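Side-chain contacts in choline dehydrogenase and related flavoproteins (Aspergillus oryzae, PDB 3Q9T), which acts as a formate oxidase of the glucose-methanol-choline oxidoreductase family, working with a bound 8-formyl-FAD cofactor: residues Y98-P103 / G351-V356; E161-M166 / F396-G401; K175-M180 / F392-V397. One frame throughout, in Å; residues are numbered along the deposited sequence.

How the interactions relate
From the N terminus, the flavin-contacting segment 98-103 is met first; interaction 1 closes a long loop by bringing it against 351-356, the entry into strand 353-358. Segment 161-166 and the end of helix 167-179 both start inside that loop, but their partners lie beyond it, so interactions 2 and 3 each cross interaction 1. Interaction 3 lies largely within the loop closed by interaction 2, the two overlapping at F396 and V397, where strand 392-397 ends. Because strands 353-358 and 392-397 are antiparallel neighbours in one sheet, the three contacts tie the cofactor-binding segment, the sheet and the helix packed on it together.

Interaction 1: residues Y98-P103 / G351-V356; sequences YFTWVP and GLLELV. With FAY ([(2R,3S,4R,5R)-5-(6-amino-9H-purin-9-yl)-3,4-dihydroxytetrahydrofuran-2-yl]methyl (2R,3S,4S)-5-(8-formyl-7-methyl-2,4-dioxo-3,4-dihydrobenzo[g]pteridin-10(2H)-yl)-2,3,4-trihydroxypentyl dihydrogen diphosphate), chain D.
T100 O is gripped by two donors: FAY N3 reaches it across 3.0 Å, with an angle of 147° at the hydrogen, and NE2 of Q555 bonds it as well. The side chain of the same residue looks the other way, to segment 351-356. T100 OG1, held beside its own backbone N (chi1 -39°), comes within 3.6 Å of L353 CD1, the two side chains crossing at about a right angle.

Other direct touching is sparse. The ring of F99 comes obliquely to G351, whose CA is 4.0 Å from F99 CD2; D201 and I203 of strand 195-204 also pack against this phenyl. Water fills in the polar links. One water lies 2.7 Å from Y98 O, placed to donate to it, and is also 3.1 Å from G351 O. Its possible acceptors outnumber its protons, so the two bonds need not be made at the same moment. A second water repeats the theme one step on, 2.9 Å from T100 OG1 and also within bonding range of L353 O. Within the segment, T100 N adds a weak bond to Y98 O at 2.8 Å.

Toward the flavin, T100 N reaches FAY O4 only weakly. FAY C6 lies over one face of the Y98 ring, offset toward the rim, while the phenol end of that side chain rests against the flavin methyl C7M. The segment is thus a two-sided piece of the cofactor pocket: its backbone reads the pyrimidine edge of the isoalloxazine, while water carries polar links to the loop and strand at 351-356. Between these two segments the polar link is made through water, whereas direct backbone bonds to strand 195-204 hold 98-103 in the sheet.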
loop_
_atom_site.group_PDB
_atom_site.type_symbol
_atom_site.label_atom_id
_atom_site.label_comp_id
_atom_site.label_asym_id
_atom_site.label_seq_id
_atom_site.Cartn_x
_atom_site.Cartn_y
_atom_site.Cartn_z
ATOM N N TYR A 98 -14.765 17.822 -7.999
ATOM C CA TYR A 98 -16.143 17.660 -7.508
ATOM C C TYR A 98 -16.831 18.989 -7.119
ATOM O O TYR A 98 -17.684 19.053 -6.219
ATOM C CB TYR A 98 -16.222 16.572 -6.412
ATOM C CG TYR A 98 -15.515 15.307 -6.859
ATOM C CD1 TYR A 98 -14.694 14.596 -5.991
ATOM C CD2 TYR A 98 -15.639 14.850 -8.176
ATOM C CE1 TYR A 98 -14.018 13.459 -6.415
ATOM C CE2 TYR A 98 -14.965 13.716 -8.614
ATOM C CZ TYR A 98 -14.152 13.026 -7.723
ATOM O OH TYR A 98 -13.462 11.906 -8.138
ATOM N N PHE A 99 -16.415 20.044 -7.813
ATOM C CA PHE A 99 -17.229 21.242 -8.028
ATOM C C PHE A 99 -17.324 22.249 -6.893
ATOM O O PHE A 99 -17.519 23.436 -7.156
ATOM C CB PHE A 99 -18.642 20.849 -8.471
ATOM C CG PHE A 99 -18.663 19.832 -9.542
ATOM C CD1 PHE A 99 -18.305 20.172 -10.850
ATOM C CD2 PHE A 99 -19.036 18.529 -9.268
ATOM C CE1 PHE A 99 -18.331 19.222 -11.870
ATOM C CE2 PHE A 99 -19.053 17.570 -10.284
ATOM C CZ PHE A 99 -18.687 17.926 -11.586
ATOM N N THR A 100 -17.215 21.787 -5.651
ATOM C CA THR A 100 -17.411 22.667 -4.505
ATOM C C THR A 100 -16.552 23.925 -4.588
ATOM O O THR A 100 -15.381 23.883 -4.970
ATOM C CB THR A 100 -17.172 21.979 -3.162
ATOM O OG1 THR A 100 -17.689 20.640 -3.198
ATOM C CG2 THR A 100 -17.888 22.753 -2.060
ATOM N N TRP A 101 -17.170 25.050 -4.249
ATOM C CA TRP A 101 -16.540 26.354 -4.374
ATOM C C TRP A 101 -16.653 27.045 -3.041
ATOM O O TRP A 101 -17.735 27.514 -2.670
ATOM C CB TRP A 101 -17.247 27.166 -5.444
ATOM C CG TRP A 101 -16.684 28.540 -5.681
ATOM C CD1 TRP A 101 -17.072 29.695 -5.076
ATOM C CD2 TRP A 101 -15.664 28.906 -6.629
ATOM N NE1 TRP A 101 -16.355 30.757 -5.577
ATOM C CE2 TRP A 101 -15.485 30.301 -6.532
ATOM C CE3 TRP A 101 -14.882 28.186 -7.541
ATOM C CZ2 TRP A 101 -14.558 30.991 -7.306
ATOM C CZ3 TRP A 101 -13.962 28.870 -8.310
ATOM C CH2 TRP A 101 -13.805 30.262 -8.190
ATOM N N VAL A 102 -15.526 27.115 -2.338
ATOM C CA VAL A 102 -15.493 27.567 -0.963
ATOM C C VAL A 102 -14.083 28.095 -0.678
ATOM O O VAL A 102 -13.107 27.428 -0.973
ATOM C CB VAL A 102 -15.908 26.409 -0.010
ATOM C CG1 VAL A 102 -15.063 25.158 -0.287
ATOM C CG2 VAL A 102 -15.820 26.824 1.451
ATOM N N PRO A 103 -13.975 29.329 -0.158
ATOM C CA PRO A 103 -12.657 29.958 -0.028
ATOM C C PRO A 103 -11.837 29.494 1.169
ATOM O O PRO A 103 -10.646 29.219 0.998
ATOM C CB PRO A 103 -13.000 31.443 0.144
ATOM C CG PRO A 103 -14.334 31.424 0.828
ATOM C CD PRO A 103 -15.067 30.255 0.191
ATOM N N GLY A 351 -23.890 17.482 -8.990
ATOM C CA GLY A 351 -22.617 17.091 -8.402
ATOM C C GLY A 351 -22.774 16.266 -7.131
ATOM O O GLY A 351 -21.774 15.883 -6.516
ATOM N N LEU A 352 -24.024 16.025 -6.723
ATOM C CA LEU A 352 -24.364 15.074 -5.647
ATOM C C LEU A 352 -23.940 15.482 -4.243
ATOM O O LEU A 352 -24.052 14.699 -3.314
ATOM C CB LEU A 352 -23.823 13.670 -5.952
ATOM C CG LEU A 352 -24.045 13.184 -7.383
ATOM C CD1 LEU A 352 -23.333 11.848 -7.643
ATOM C CD2 LEU A 352 -25.533 13.087 -7.688
ATOM N N LEU A 353 -23.471 16.710 -4.084
ATOM C CA LEU A 353 -23.116 17.208 -2.773
ATOM C C LEU A 353 -23.855 18.531 -2.629
ATOM O O LEU A 353 -23.603 19.442 -3.407
ATOM C CB LEU A 353 -21.609 17.458 -2.715
ATOM C CG LEU A 353 -20.860 17.386 -1.379
ATOM C CD1 LEU A 353 -19.527 18.135 -1.451
ATOM C CD2 LEU A 353 -21.697 17.843 -0.184
ATOM N N GLU A 354 -24.754 18.646 -1.648
ATOM C CA GLU A 354 -25.607 19.848 -1.541
ATOM C C GLU A 354 -25.524 20.530 -0.188
ATOM O O GLU A 354 -25.708 21.746 -0.088
ATOM C CB GLU A 354 -27.068 19.517 -1.854
ATOM C CG GLU A 354 -27.273 18.965 -3.266
ATOM C CD GLU A 354 -28.682 18.466 -3.505
ATOM O OE1 GLU A 354 -29.341 18.125 -2.495
ATOM O OE2 GLU A 354 -29.127 18.420 -4.685
ATOM N N LEU A 355 -25.290 19.725 0.845
ATOM C CA LEU A 355 -25.069 20.223 2.187
ATOM C C LEU A 355 -23.666 19.847 2.635
ATOM O O LEU A 355 -23.223 18.694 2.478
ATOM C CB LEU A 355 -26.104 19.648 3.161
ATOM C CG LEU A 355 -27.513 20.200 2.970
ATOM C CD1 LEU A 355 -28.550 19.279 3.579
ATOM C CD2 LEU A 355 -27.629 21.631 3.522
ATOM N N VAL A 356 -22.989 20.822 3.221
ATOM C CA VAL A 356 -21.618 20.663 3.666
ATOM C C VAL A 356 -21.469 21.280 5.049
ATOM O O VAL A 356 -21.952 22.404 5.293
ATOM C CB VAL A 356 -20.630 21.361 2.677
ATOM C CG1 VAL A 356 -19.229 21.413 3.261
ATOM C CG2 VAL A 356 -20.651 20.676 1.312
HETATM P P FAY D . -3.813 23.535 -10.379
HETATM N N1 FAY D . -11.183 21.426 -5.047
HETATM C C2 FAY D . -12.388 22.067 -4.767
HETATM O O2 FAY D . -12.402 23.263 -4.503
HETATM N N3 FAY D . -13.568 21.526 -5.233
HETATM C C4 FAY D . -13.638 20.169 -5.428
HETATM O O4 FAY D . -14.697 19.597 -5.107
HETATM N N5 FAY D . -12.470 18.147 -5.920
HETATM C C6 FAY D . -11.473 16.271 -6.923
HETATM C C7 FAY D . -10.416 15.658 -7.572
HETATM C C8 FAY D . -9.225 16.365 -7.767
HETATM O O8 FAY D . -7.223 16.408 -8.985
HETATM C C9 FAY D . -9.161 17.720 -7.415
HETATM P PA FAY D . -4.024 21.466 -12.298
HETATM C "C1'" FAY D . -8.832 20.469 -6.430
HETATM C C10 FAY D . -11.181 20.125 -5.492
HETATM N N10 FAY D . -10.061 19.603 -6.146
HETATM N N1A FAY D . 3.630 18.449 -19.503
HETATM O O1A FAY D . -3.876 19.987 -12.161
HETATM C C1B FAY D . -0.710 19.908 -16.931
HETATM O O1P FAY D . -3.894 24.651 -11.392
HETATM C "C2'" FAY D . -9.006 21.315 -7.713
HETATM O "O2'" FAY D . -9.537 20.488 -8.686
HETATM C C2A FAY D . 2.550 19.155 -20.001
HETATM O O2A FAY D . -5.446 21.931 -12.382
HETATM C C2B FAY D . -1.824 19.009 -16.424
HETATM O O2B FAY D . -2.348 18.151 -17.422
HETATM O O2P FAY D . -2.818 23.864 -9.281
HETATM C "C3'" FAY D . -7.837 22.147 -8.335
HETATM O "O3'" FAY D . -7.763 22.135 -9.759
HETATM N N3A FAY D . 1.473 19.460 -19.186
HETATM C C3B FAY D . -2.851 20.028 -15.984
HETATM O O3B FAY D . -3.587 20.439 -17.110
HETATM O O3P FAY D . -3.279 22.191 -11.090
HETATM C "C4'" FAY D . -6.458 21.823 -7.816
HETATM O "O4'" FAY D . -6.566 21.845 -6.395
HETATM C C4A FAY D . 1.483 19.067 -17.886
HETATM C C4B FAY D . -2.020 21.209 -15.547
HETATM O O4B FAY D . -0.711 20.999 -16.046
HETATM C C4X FAY D . -12.424 19.468 -5.552
HETATM C "C5'" FAY D . -5.418 22.844 -8.338
HETATM O "O5'" FAY D . -5.263 23.114 -9.740
HETATM C C5A FAY D . 2.565 18.365 -17.364
HETATM C C5B FAY D . -2.016 21.355 -14.038
HETATM O O5B FAY D . -3.248 21.915 -13.655
HETATM C C5X FAY D . -11.320 17.545 -6.383
HETATM C C6A FAY D . 3.649 18.045 -18.179
HETATM N N6A FAY D . 4.645 17.283 -17.705
HETATM N N7A FAY D . 2.309 18.114 -16.063
HETATM C C7M FAY D . -10.527 14.183 -7.876
HETATM C C8A FAY D . 1.110 18.641 -15.740
HETATM C C8M FAY D . -8.277 15.848 -8.780
HETATM C C9A FAY D . -10.182 18.314 -6.677
HETATM N N9A FAY D . 0.588 19.226 -16.856
HETATM O O HOH W 1 -19.702 17.637 -5.038
HETATM O O HOH W 2 -20.511 20.348 -3.991
#

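Interaction 2: residues E161-M166 / F396-G401; sequences ELIDEM and FVCMFG
C398 meets M166 and I163 in a small apolar contact, its thiol offered by an inverse gamma turn centred on C398 where the chain leaves strand 392-397. M166 brings two atoms alongside: its CG lies 3.9 Å from C398 SG, and its SD is the same 3.9 Å from C398 CB. The methionine chain bends at both chi2 (-56°) and chi3, which lays its sulfur beside the cysteine. Beside it, I163 contributes just the end of its side chain, with CD1 4.5 Å from C398 SG. The cysteine sulfur lies between its own backbone N and carbonyl carbon (chi1 56°), and from there it faces the 161-166 loop.

The next shell fixes both partners. On the strand side, a weak bond from M399 N to V397 O closes the gamma turn. C398 has backbone bonds to L352 and to M322, on which the M166 side chain also rests, while F169 of helix 167-179 packs against the C398 side chain.

On the loop side, M166 N bonds I163 O at 3.0 Å, so the two residues that meet the sulfur are themselves joined just ahead of the helix. The contact therefore packs the connection between strand 155-159 and helix 167-179 against the exit of strand 392-397. Beyond it, R170 NH1 bonds I163 O and pairs with the buried carboxylate of E354, which divides its oxygens: OE1 meets that guanidinium nitrogen, and OE2 takes the amide N-H of I163.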
loop_
_atom_site.group_PDB
_atom_site.type_symbol
_atom_site.label_atom_id
_atom_site.label_comp_id
_atom_site.label_asym_id
_atom_site.label_seq_id
_atom_site.Cartn_x
_atom_site.Cartn_y
_atom_site.Cartn_z
ATOM N N GLU A 161 -27.698 23.155 -7.662
ATOM C CA GLU A 161 -29.027 23.100 -8.267
ATOM C C GLU A 161 -29.704 21.881 -7.668
ATOM O O GLU A 161 -29.449 20.751 -8.088
ATOM C CB GLU A 161 -28.910 23.039 -9.803
ATOM C CG GLU A 161 -28.136 24.271 -10.347
ATOM C CD GLU A 161 -27.799 24.234 -11.845
ATOM O OE1 GLU A 161 -27.882 25.309 -12.493
ATOM O OE2 GLU A 161 -27.422 23.160 -12.371
ATOM N N LEU A 162 -30.541 22.121 -6.655
ATOM C CA LEU A 162 -31.022 21.065 -5.776
ATOM C C LEU A 162 -31.797 19.962 -6.491
ATOM O O LEU A 162 -32.643 20.243 -7.338
ATOM C CB LEU A 162 -31.857 21.660 -4.639
ATOM C CG LEU A 162 -31.017 22.516 -3.695
ATOM C CD1 LEU A 162 -31.883 23.256 -2.677
ATOM C CD2 LEU A 162 -29.941 21.660 -3.005
ATOM N N ILE A 163 -31.492 18.711 -6.151
ATOM C CA ILE A 163 -32.264 17.564 -6.637
ATOM C C ILE A 163 -33.590 17.454 -5.874
ATOM O O ILE A 163 -33.575 17.323 -4.648
ATOM C CB ILE A 163 -31.499 16.244 -6.396
ATOM C CG1 ILE A 163 -30.138 16.279 -7.091
ATOM C CG2 ILE A 163 -32.324 15.048 -6.881
ATOM C CD1 ILE A 163 -29.272 15.043 -6.821
ATOM N N ASP A 164 -34.728 17.480 -6.578
ATOM C CA ASP A 164 -36.038 17.444 -5.894
ATOM C C ASP A 164 -36.241 16.243 -4.952
ATOM O O ASP A 164 -36.658 16.407 -3.805
ATOM C CB ASP A 164 -37.196 17.533 -6.896
ATOM C CG ASP A 164 -37.361 18.936 -7.471
ATOM O OD1 ASP A 164 -37.944 19.078 -8.569
ATOM O OD2 ASP A 164 -36.900 19.904 -6.822
ATOM N N GLU A 165 -35.944 15.049 -5.451
ATOM C CA GLU A 165 -36.075 13.819 -4.683
ATOM C C GLU A 165 -35.240 13.817 -3.401
ATOM O O GLU A 165 -35.551 13.096 -2.455
ATOM C CB GLU A 165 -35.679 12.642 -5.560
ATOM C CG GLU A 165 -35.686 11.301 -4.860
ATOM C CD GLU A 165 -35.429 10.149 -5.820
ATOM O OE1 GLU A 165 -35.067 10.420 -6.989
ATOM O OE2 GLU A 165 -35.594 8.978 -5.406
ATOM N N MET A 166 -34.191 14.631 -3.356
ATOM C CA MET A 166 -33.338 14.698 -2.166
ATOM C C MET A 166 -33.787 15.710 -1.109
ATOM O O MET A 166 -33.135 15.842 -0.067
ATOM C CB MET A 166 -31.879 14.981 -2.546
ATOM C CG MET A 166 -31.158 13.811 -3.198
ATOM S SD MET A 166 -31.146 12.285 -2.225
ATOM C CE MET A 166 -32.469 11.361 -3.029
ATOM N N PHE A 396 -21.588 15.605 2.738
ATOM C CA PHE A 396 -22.632 14.606 2.744
ATOM C C PHE A 396 -23.073 14.279 1.336
ATOM O O PHE A 396 -24.027 14.857 0.830
ATOM C CB PHE A 396 -23.791 15.095 3.599
ATOM C CG PHE A 396 -23.381 15.418 5.004
ATOM C CD1 PHE A 396 -23.261 14.412 5.946
ATOM C CD2 PHE A 396 -23.080 16.718 5.370
ATOM C CE1 PHE A 396 -22.857 14.693 7.236
ATOM C CE2 PHE A 396 -22.675 17.010 6.663
ATOM C CZ PHE A 396 -22.563 16.001 7.596
ATOM N N VAL A 397 -22.364 13.351 0.701
ATOM C CA VAL A 397 -22.635 12.991 -0.687
ATOM C C VAL A 397 -23.829 12.051 -0.687
ATOM O O VAL A 397 -23.829 11.049 0.020
ATOM C CB VAL A 397 -21.419 12.300 -1.333
ATOM C CG1 VAL A 397 -21.688 11.975 -2.782
ATOM C CG2 VAL A 397 -20.196 13.181 -1.208
ATOM N N CYS A 398 -24.858 12.382 -1.460
ATOM C CA CYS A 398 -26.118 11.641 -1.384
ATOM C C CYS A 398 -26.187 10.454 -2.323
ATOM O O CYS A 398 -27.190 10.261 -3.009
ATOM C CB CYS A 398 -27.334 12.565 -1.601
ATOM S SG CYS A 398 -27.304 13.500 -3.127
ATOM N N MET A 399 -25.120 9.660 -2.349
ATOM C CA MET A 399 -25.153 8.336 -2.974
ATOM C C MET A 399 -23.829 7.639 -2.693
ATOM O O MET A 399 -22.901 8.262 -2.174
ATOM C CB MET A 399 -25.446 8.415 -4.483
ATOM C CG MET A 399 -24.249 8.609 -5.388
ATOM S SD MET A 399 -24.634 8.506 -7.167
ATOM C CE MET A 399 -25.961 7.357 -7.168
ATOM N N PHE A 400 -23.734 6.352 -3.001
ATOM C CA PHE A 400 -22.446 5.685 -2.868
ATOM C C PHE A 400 -21.457 6.350 -3.815
ATOM O O PHE A 400 -21.755 6.513 -4.993
ATOM C CB PHE A 400 -22.537 4.201 -3.209
ATOM C CG PHE A 400 -21.246 3.463 -2.987
ATOM C CD1 PHE A 400 -20.939 2.941 -1.745
ATOM C CD2 PHE A 400 -20.334 3.313 -4.012
ATOM C CE1 PHE A 400 -19.758 2.253 -1.524
ATOM C CE2 PHE A 400 -19.135 2.617 -3.803
ATOM C CZ PHE A 400 -18.852 2.091 -2.553
ATOM N N GLY A 401 -20.286 6.730 -3.304
ATOM C CA GLY A 401 -19.281 7.383 -4.126
ATOM C C GLY A 401 -17.988 6.591 -4.272
ATOM O O GLY A 401 -17.196 6.498 -3.324
#

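Interaction 3: residues K175-M180 / F392-V397; sequences KAWKSM and FELDFV
This is helix-on-sheet packing through an aromatic edge: W177, near the end of helix 167-179, reaches strand 392-397 with the six-membered part of its indole. The CZ3-CH2 edge does the touching, with CZ3 the atom that meets both residues. W177 CZ3 sits 4.2 Å from L394 CD1, and it is 4.2 Å from F396 CZ as well, so this edge of the indole meets both strand residues.

The approaches differ. The methyl of L394 lies at the rim of the indole, near its plane. F396 stands about perpendicular to W177 as a side chain; the indole atom comes in at the edge of the phenyl ring, near that ring's plane, whereas F396 CZ lies obliquely to the indole. With CG anti to the backbone N (chi1 -169°), the tryptophan extends from the helix far enough to span backbones whose nearest pair, W177 CA and L394 CA, is 11.5 Å apart. Its other end is fixed by a bond from NE1 to P183 O, which leaves the hydrocarbon edge for the strand.

L394 and F396 face the helix, and further apolar neighbours surround them: F466 of helix 454-473 against L394, and L173 against F396. E393 and D395 point to the other side, where E393 OE2 bonds the backbone N of R553 and D395 OD2 forms a salt bridge with its NH2. At the helix end, S179 OG turns back to A176 O at 2.6 Å and also bonds the amide of E475.

Such a helix laid over the apolar face of a largely antiparallel sheet is in keeping with the substrate-binding domain of glucose-methanol-choline oxidoreductases.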
loop_
_atom_site.group_PDB
_atom_site.type_symbol
_atom_site.label_atom_id
_atom_site.label_comp_id
_atom_site.label_asym_id
_atom_site.label_seq_id
_atom_site.Cartn_x
_atom_site.Cartn_y
_atom_site.Cartn_z
ATOM N N LYS A 175 -32.323 19.010 10.214
ATOM C CA LYS A 175 -32.908 18.777 11.538
ATOM C C LYS A 175 -31.876 18.118 12.465
ATOM O O LYS A 175 -31.689 18.532 13.618
ATOM C CB LYS A 175 -34.133 17.870 11.394
ATOM C CG LYS A 175 -35.349 18.272 12.204
ATOM C CD LYS A 175 -36.493 17.257 12.039
ATOM C CE LYS A 175 -37.150 17.344 10.670
ATOM N NZ LYS A 175 -38.104 16.223 10.418
ATOM N N ALA A 176 -31.202 17.093 11.945
ATOM C CA ALA A 176 -30.216 16.357 12.725
ATOM C C ALA A 176 -29.115 17.296 13.208
ATOM O O ALA A 176 -28.779 17.316 14.391
ATOM C CB ALA A 176 -29.630 15.220 11.888
ATOM N N TRP A 177 -28.587 18.092 12.278
ATOM C CA TRP A 177 -27.514 19.037 12.561
ATOM C C TRP A 177 -27.874 20.010 13.677
ATOM O O TRP A 177 -27.104 20.212 14.627
ATOM C CB TRP A 177 -27.144 19.816 11.285
ATOM C CG TRP A 177 -25.884 20.625 11.405
ATOM C CD1 TRP A 177 -25.779 21.931 11.779
ATOM C CD2 TRP A 177 -24.545 20.166 11.167
ATOM N NE1 TRP A 177 -24.464 22.317 11.786
ATOM C CE2 TRP A 177 -23.685 21.254 11.410
ATOM C CE3 TRP A 177 -23.996 18.946 10.760
ATOM C CZ2 TRP A 177 -22.297 21.158 11.271
ATOM C CZ3 TRP A 177 -22.616 18.848 10.617
ATOM C CH2 TRP A 177 -21.782 19.948 10.870
ATOM N N LYS A 178 -29.032 20.643 13.546
ATOM C CA LYS A 178 -29.504 21.572 14.578
ATOM C C LYS A 178 -29.755 20.853 15.906
ATOM O O LYS A 178 -29.506 21.410 16.981
ATOM C CB LYS A 178 -30.763 22.313 14.116
ATOM C CG LYS A 178 -30.531 23.226 12.915
ATOM C CD LYS A 178 -31.844 23.610 12.249
ATOM C CE LYS A 178 -32.737 24.394 13.201
ATOM N NZ LYS A 178 -32.110 25.678 13.627
ATOM N N SER A 179 -30.215 19.610 15.839
ATOM C CA SER A 179 -30.464 18.848 17.072
ATOM C C SER A 179 -29.176 18.591 17.860
ATOM O O SER A 179 -29.213 18.390 19.078
ATOM C CB SER A 179 -31.169 17.520 16.776
ATOM O OG SER A 179 -30.254 16.535 16.335
ATOM N N MET A 180 -28.042 18.609 17.167
ATOM C CA MET A 180 -26.753 18.458 17.824
ATOM C C MET A 180 -26.283 19.783 18.446
ATOM O O MET A 180 -25.277 19.826 19.139
ATOM C CB MET A 180 -25.706 17.946 16.826
ATOM C CG MET A 180 -26.032 16.597 16.211
ATOM S SD MET A 180 -26.018 15.282 17.447
ATOM C CE MET A 180 -24.293 15.260 17.876
ATOM N N PHE A 392 -13.207 20.361 10.687
ATOM C CA PHE A 392 -13.548 19.484 9.567
ATOM C C PHE A 392 -14.373 20.163 8.502
ATOM O O PHE A 392 -15.058 21.144 8.767
ATOM C CB PHE A 392 -14.302 18.245 10.047
ATOM C CG PHE A 392 -13.457 17.313 10.857
ATOM C CD1 PHE A 392 -12.842 16.222 10.253
ATOM C CD2 PHE A 392 -13.248 17.547 12.219
ATOM C CE1 PHE A 392 -12.036 15.365 11.006
ATOM C CE2 PHE A 392 -12.451 16.700 12.976
ATOM C CZ PHE A 392 -11.836 15.607 12.371
ATOM N N GLU A 393 -14.261 19.637 7.285
ATOM C CA GLU A 393 -15.314 19.793 6.291
ATOM C C GLU A 393 -15.979 18.436 6.202
ATOM O O GLU A 393 -15.315 17.423 5.939
ATOM C CB GLU A 393 -14.783 20.215 4.915
ATOM C CG GLU A 393 -15.805 19.983 3.799
ATOM C CD GLU A 393 -15.432 20.639 2.462
ATOM O OE1 GLU A 393 -16.128 20.369 1.454
ATOM O OE2 GLU A 393 -14.466 21.432 2.410
ATOM N N LEU A 394 -17.278 18.413 6.465
ATOM C CA LEU A 394 -18.070 17.198 6.342
ATOM C C LEU A 394 -18.950 17.264 5.104
ATOM O O LEU A 394 -19.928 18.021 5.054
ATOM C CB LEU A 394 -18.926 17.002 7.587
ATOM C CG LEU A 394 -18.105 16.950 8.862
ATOM C CD1 LEU A 394 -19.015 16.833 10.110
ATOM C CD2 LEU A 394 -17.111 15.794 8.761
ATOM N N ASP A 395 -18.580 16.486 4.094
ATOM C CA ASP A 395 -19.339 16.416 2.864
ATOM C C ASP A 395 -20.315 15.275 2.914
ATOM O O ASP A 395 -19.924 14.119 3.093
ATOM C CB ASP A 395 -18.408 16.249 1.658
ATOM C CG ASP A 395 -17.362 17.335 1.597
ATOM O OD1 ASP A 395 -17.737 18.532 1.739
ATOM O OD2 ASP A 395 -16.167 16.988 1.445
ATOM N N PHE A 396 -21.588 15.605 2.738
ATOM C CA PHE A 396 -22.632 14.606 2.744
ATOM C C PHE A 396 -23.073 14.279 1.336
ATOM O O PHE A 396 -24.027 14.857 0.830
ATOM C CB PHE A 396 -23.791 15.095 3.599
ATOM C CG PHE A 396 -23.381 15.418 5.004
ATOM C CD1 PHE A 396 -23.261 14.412 5.946
ATOM C CD2 PHE A 396 -23.080 16.718 5.370
ATOM C CE1 PHE A 396 -22.857 14.693 7.236
ATOM C CE2 PHE A 396 -22.675 17.010 6.663
ATOM C CZ PHE A 396 -22.563 16.001 7.596
ATOM N N VAL A 397 -22.364 13.351 0.701
ATOM C CA VAL A 397 -22.635 12.991 -0.687
ATOM C C VAL A 397 -23.829 12.051 -0.687
ATOM O O VAL A 397 -23.829 11.049 0.020
ATOM C CB VAL A 397 -21.419 12.300 -1.333
ATOM C CG1 VAL A 397 -21.688 11.975 -2.782
ATOM C CG2 VAL A 397 -20.196 13.181 -1.208
#